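Local coordinates for protein malate synthase (Haloferax volcanii, PDB 3OYZ) that catalyses the magnesium-dependent Claisen condensation of acetyl-CoA with glyoxylate, followed by hydrolysis of malyl-CoA to malate, in the glyoxylate cycle, at residues N50-A55 with D388-Q393. Residues are numbered along the deposited sequence; the frame is centred on the assembly and turned at random.
Sequences NEDATA and DEATYQ. With ACO (acetyl coenzyme *a), chain B.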
ATOM      1  N   ASN A  50     -28.966   6.457  10.632  1.00 35.04           N
ATOM      2  CA  ASN A  50     -29.437   5.744  11.790  1.00 36.23           C
ATOM      3  C   ASN A  50     -28.414   4.994  12.615  1.00 38.33           C
ATOM      4  O   ASN A  50     -28.788   4.347  13.599  1.00 37.87           O
ATOM      5  CB  ASN A  50     -30.586   4.809  11.404  1.00 36.87           C
ATOM      6  CG  ASN A  50     -31.714   4.818  12.476  1.00 40.96           C
ATOM      7  OD1 ASN A  50     -32.081   5.884  13.001  1.00 43.92           O
ATOM      8  ND2 ASN A  50     -32.243   3.657  12.794  1.00 36.75           N
ATOM      9  N   GLU A  51     -27.141   5.066  12.209  1.00 38.50           N
ATOM     10  CA  GLU A  51     -26.097   4.339  12.930  1.00 40.09           C
ATOM     11  C   GLU A  51     -25.322   5.319  13.782  1.00 42.41           C
ATOM     12  O   GLU A  51     -25.968   5.940  14.658  1.00 42.80           O
ATOM     13  CB  GLU A  51     -25.169   3.559  11.974  1.00 40.87           C
ATOM     14  CG  GLU A  51     -24.308   2.552  12.741  1.00 40.53           C
ATOM     15  CD  GLU A  51     -22.834   2.599  12.349  1.00 39.25           C
ATOM     16  OE1 GLU A  51     -22.344   3.654  11.942  1.00 42.30           O
ATOM     17  OE2 GLU A  51     -22.093   1.622  12.525  1.00 38.44           O
ATOM     18  N   ASP A  52     -24.015   5.532  13.544  1.00 41.65           N
ATOM     19  CA  ASP A  52     -23.218   6.282  14.535  1.00 42.89           C
ATOM     20  C   ASP A  52     -23.594   7.764  14.752  1.00 43.12           C
ATOM     21  O   ASP A  52     -23.231   8.344  15.770  1.00 44.96           O
ATOM     22  CB  ASP A  52     -21.707   6.035  14.514  1.00 43.25           C
ATOM     23  CG  ASP A  52     -21.359   4.618  15.064  1.00 51.03           C
ATOM     24  OD1 ASP A  52     -22.265   3.856  15.488  1.00 56.57           O
ATOM     25  OD2 ASP A  52     -20.195   4.211  15.206  1.00 57.55           O
ATOM     26  N   ALA A  53     -24.312   8.369  13.826  1.00 40.83           N
ATOM     27  CA  ALA A  53     -24.785   9.746  14.049  1.00 43.15           C
ATOM     28  C   ALA A  53     -25.870   9.874  15.112  1.00 44.28           C
ATOM     29  O   ALA A  53     -26.076  10.970  15.647  1.00 44.52           O
ATOM     30  CB  ALA A  53     -25.279  10.347  12.738  1.00 41.19           C
ATOM     31  N   THR A  54     -26.498   8.746  15.447  1.00 44.94           N
ATOM     32  CA  THR A  54     -27.726   8.650  16.232  1.00 44.51           C
ATOM     33  C   THR A  54     -27.482   7.814  17.481  1.00 47.00           C
ATOM     34  O   THR A  54     -26.928   6.705  17.441  1.00 45.84           O
ATOM     35  CB  THR A  54     -28.878   8.099  15.397  1.00 43.83           C
ATOM     36  OG1 THR A  54     -28.969   8.914  14.226  1.00 42.63           O
ATOM     37  CG2 THR A  54     -30.189   8.159  16.146  1.00 40.76           C
ATOM     38  N   ALA A  55     -27.879   8.358  18.632  1.00 44.96           N
ATOM     39  CA  ALA A  55     -27.773   7.609  19.876  1.00 46.19           C
ATOM     40  C   ALA A  55     -28.579   6.328  19.751  1.00 44.95           C
ATOM     41  O   ALA A  55     -29.631   6.329  19.119  1.00 46.01           O
ATOM     42  CB  ALA A  55     -28.238   8.471  21.065  1.00 45.13           C
ATOM     43  N   ASP A 388     -18.123  10.715  18.015  1.00 50.92           N
ATOM     44  CA  ASP A 388     -19.176   9.734  18.151  1.00 49.82           C
ATOM     45  C   ASP A 388     -18.610   8.420  18.690  1.00 48.68           C
ATOM     46  O   ASP A 388     -17.450   8.387  19.118  1.00 49.85           O
ATOM     47  CB  ASP A 388     -20.021   9.639  16.880  1.00 49.64           C
ATOM     48  CG  ASP A 388     -19.261   9.132  15.659  1.00 53.68           C
ATOM     49  OD1 ASP A 388     -18.206   8.466  15.764  1.00 50.01           O
ATOM     50  OD2 ASP A 388     -19.809   9.348  14.553  1.00 57.59           O
ATOM     51  N   GLU A 389     -19.454   7.386  18.718  1.00 47.39           N
ATOM     52  CA  GLU A 389     -19.175   6.100  19.361  1.00 46.46           C
ATOM     53  C   GLU A 389     -17.882   5.503  18.776  1.00 42.73           C
ATOM     54  O   GLU A 389     -17.064   4.983  19.520  1.00 42.17           O
ATOM     55  CB  GLU A 389     -20.362   5.146  19.163  1.00 46.60           C
ATOM     56  CG  GLU A 389     -20.159   3.720  19.668  1.00 51.22           C
ATOM     57  CD  GLU A 389     -19.969   3.620  21.180  1.00 54.83           C
ATOM     58  OE1 GLU A 389     -20.225   4.588  21.917  1.00 61.31           O
ATOM     59  OE2 GLU A 389     -19.568   2.555  21.667  1.00 56.19           O
ATOM     60  N   ALA A 390     -17.692   5.679  17.474  1.00 42.59           N
ATOM     61  CA  ALA A 390     -16.451   5.227  16.806  1.00 42.22           C
ATOM     62  C   ALA A 390     -15.237   5.948  17.409  1.00 41.14           C
ATOM     63  O   ALA A 390     -14.191   5.363  17.662  1.00 37.62           O
ATOM     64  CB  ALA A 390     -16.549   5.485  15.305  1.00 39.79           C
ATOM     65  N   THR A 391     -15.362   7.257  17.595  1.00 40.30           N
ATOM     66  CA  THR A 391     -14.267   8.040  18.118  1.00 41.16           C
ATOM     67  C   THR A 391     -13.920   7.549  19.524  1.00 40.88           C
ATOM     68  O   THR A 391     -12.745   7.462  19.930  1.00 38.62           O
ATOM     69  CB  THR A 391     -14.661   9.552  18.254  1.00 43.33           C
ATOM     70  OG1 THR A 391     -15.461   9.959  17.149  1.00 43.33           O
ATOM     71  CG2 THR A 391     -13.436  10.442  18.362  1.00 42.97           C
ATOM     72  N   TYR A 392     -14.976   7.342  20.303  1.00 40.42           N
ATOM     73  CA  TYR A 392     -14.813   6.765  21.600  1.00 41.45           C
ATOM     74  C   TYR A 392     -14.070   5.424  21.518  1.00 42.13           C
ATOM     75  O   TYR A 392     -13.104   5.181  22.254  1.00 40.48           O
ATOM     76  CB  TYR A 392     -16.239   6.562  22.134  1.00 42.97           C
ATOM     77  CG  TYR A 392     -16.260   5.813  23.416  1.00 48.21           C
ATOM     78  CD1 TYR A 392     -15.884   6.441  24.594  1.00 53.98           C
ATOM     79  CD2 TYR A 392     -16.673   4.490  23.473  1.00 54.44           C
ATOM     80  CE1 TYR A 392     -15.905   5.775  25.791  1.00 56.91           C
ATOM     81  CE2 TYR A 392     -16.659   3.791  24.675  1.00 54.35           C
ATOM     82  CZ  TYR A 392     -16.280   4.453  25.829  1.00 59.74           C
ATOM     83  OH  TYR A 392     -16.286   3.824  27.051  1.00 60.15           O
ATOM     84  N   GLN A 393     -14.551   4.489  20.684  1.00 41.03           N
ATOM     85  CA  GLN A 393     -13.896   3.172  20.592  1.00 41.49           C
ATOM     86  C   GLN A 393     -12.421   3.338  20.189  1.00 40.54           C
ATOM     87  O   GLN A 393     -11.487   2.761  20.804  1.00 41.05           O
ATOM     88  CB  GLN A 393     -14.682   2.347  19.537  1.00 43.11           C
ATOM     89  CG  GLN A 393     -16.060   1.919  19.992  1.00 46.96           C
ATOM     90  CD  GLN A 393     -15.985   1.100  21.287  1.00 58.82           C
ATOM     91  OE1 GLN A 393     -14.993   0.409  21.565  1.00 57.71           O
ATOM     92  NE2 GLN A 393     -17.030   1.205  22.112  1.00 55.85           N
TER
HETATM   93  N1A ACO B 434     -27.128  17.448   9.082  1.00 53.78           N
HETATM   94  C2A ACO B 434     -28.093  18.387   9.094  1.00 55.80           C
HETATM   95  N3A ACO B 434     -27.871  19.600   9.631  1.00 55.93           N
HETATM   96  C4A ACO B 434     -26.692  19.950  10.207  1.00 51.48           C
HETATM   97  C5A ACO B 434     -25.613  18.939  10.204  1.00 52.58           C
HETATM   98  C6A ACO B 434     -25.903  17.612   9.630  1.00 49.84           C
HETATM   99  N6A ACO B 434     -24.899  16.697   9.693  1.00 41.53           N
HETATM  100  N7A ACO B 434     -24.550  19.479  10.814  1.00 51.44           N
HETATM  101  C8A ACO B 434     -24.912  20.726  11.199  1.00 52.36           C
HETATM  102  N9A ACO B 434     -26.155  21.023  10.798  1.00 54.36           N
HETATM  103  C1B ACO B 434     -26.818  22.342  11.054  1.00 55.72           C
HETATM  104  C2B ACO B 434     -26.411  22.805  12.446  1.00 56.80           C
HETATM  105  O2B ACO B 434     -27.299  22.224  13.401  1.00 53.85           O
HETATM  106  C3B ACO B 434     -26.502  24.314  12.345  1.00 57.48           C
HETATM  107  O3B ACO B 434     -27.911  24.549  12.436  1.00 66.57           O
HETATM  108  P3B ACO B 434     -28.635  25.947  12.921  1.00 68.62           P
HETATM  109  O7A ACO B 434     -29.051  26.477  11.558  1.00 59.08           O
HETATM  110  O8A ACO B 434     -27.490  26.630  13.640  1.00 62.26           O
HETATM  111  O9A ACO B 434     -29.757  25.560  13.858  1.00 63.28           O
HETATM  112  C4B ACO B 434     -26.025  24.566  10.924  1.00 60.24           C
HETATM  113  O4B ACO B 434     -26.364  23.390  10.176  1.00 61.14           O
HETATM  114  C5B ACO B 434     -24.512  24.737  10.858  1.00 59.85           C
HETATM  115  O5B ACO B 434     -23.949  23.813  11.790  1.00 57.79           O
HETATM  116  P1A ACO B 434     -22.409  23.876  12.236  1.00 61.45           P
HETATM  117  O1A ACO B 434     -22.042  25.070  13.057  1.00 64.37           O
HETATM  118  O2A ACO B 434     -21.652  23.765  10.944  1.00 62.49           O
HETATM  119  O3A ACO B 434     -22.043  22.597  13.127  1.00 61.06           O
HETATM  120  P2A ACO B 434     -22.518  22.449  14.650  1.00 60.67           P
HETATM  121  O4A ACO B 434     -23.933  22.906  14.498  1.00 59.23           O
HETATM  122  O5A ACO B 434     -21.379  22.930  15.525  1.00 59.56           O
HETATM  123  O6A ACO B 434     -22.532  20.856  14.979  1.00 60.87           O
HETATM  124  CBP ACO B 434     -21.917  18.489  14.712  1.00 52.29           C
HETATM  125  CCP ACO B 434     -21.446  19.948  14.735  1.00 52.71           C
HETATM  126  CDP ACO B 434     -22.562  18.103  16.042  1.00 50.23           C
HETATM  127  CEP ACO B 434     -20.673  17.628  14.541  1.00 53.70           C
HETATM  128  CAP ACO B 434     -22.960  18.221  13.619  1.00 47.03           C
HETATM  129  OAP ACO B 434     -22.417  18.826  12.454  1.00 44.25           O
HETATM  130  C9P ACO B 434     -23.196  16.753  13.327  1.00 51.07           C
HETATM  131  O9P ACO B 434     -23.807  16.053  14.141  1.00 51.97           O
HETATM  132  N8P ACO B 434     -22.682  16.283  12.178  1.00 50.03           N
HETATM  133  C7P ACO B 434     -22.885  14.883  11.827  1.00 48.96           C
HETATM  134  C6P ACO B 434     -22.032  13.911  12.657  1.00 49.60           C
HETATM  135  C5P ACO B 434     -22.175  12.568  11.965  1.00 46.12           C
HETATM  136  O5P ACO B 434     -22.862  12.474  10.950  1.00 45.07           O
HETATM  137  N4P ACO B 434     -21.474  11.569  12.499  1.00 46.02           N
HETATM  138  C3P ACO B 434     -21.432  10.216  11.972  1.00 43.71           C
HETATM  139  C2P ACO B 434     -20.696  10.150  10.631  1.00 44.36           C
HETATM  140  S1P ACO B 434     -19.042   9.882  11.197  1.00 49.96           S
HETATM  141  C   ACO B 434     -18.837   8.260  11.603  1.00 49.65           C
HETATM  142  O   ACO B 434     -19.761   7.493  11.791  1.00 49.96           O
HETATM  143  CH3 ACO B 434     -17.427   7.789  11.784  1.00 48.62           C
HETATM  144  O   HOH W   1     -22.464   7.679  18.297  1.00 57.00           O
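With CG set between the backbone N and the carbonyl carbon (chi1 65°), D388 turns its carboxylate in beside D52, whose CG, anti to its own carbonyl carbon (chi1 -72°), brings OD2 up against the first turn of helix 389-395. The two segments make no direct hydrogen bond. D52 O lies 3.6 Å from D388 CB, and D52 OD2 comes alongside A390, 3.9 Å from its CB. A water bridges the backbones, giving a proton to D52 O at 2.7 Å and accepting one from E389 N. D388 is the N-cap of the helix and forms a capping box with T391, in which D388 N donates an almost straight bond (175°) to T391 OG1; A390 N adds a weak capping bond to D388 OD1. D388 OD2 is turned to the acetyl-CoA of the pocket, 3.2 Å from C3P and 3.3 Å from the thioester carbon C. D52 CB approaches the acyl O of the same thioester, and A53 CB rests 3.7 Å from O5P, farther along the pantetheine arm. The loop 50-55, a type I turn from E51 to T54 after barrel strand 45-49, thus faces the helix cap beside the thioester end of acetyl-CoA. D52, a magnesium-binding residue, touches the metal ligand D192, and A390 touches bound pyruvate, which places the contact at the edge of the magnesium site of this TIM barrel. D388 is the predicted proton acceptor; its OD1 lies 4.1 Å and its OD2 4.0 Å from the acetyl CH3. An asparagine here, lacking the carboxylate beside that methyl, would probably leave the presumed proton transfer without its acceptor. Such closeness is consistent with D388 starting the Claisen condensation by deprotonating the methyl.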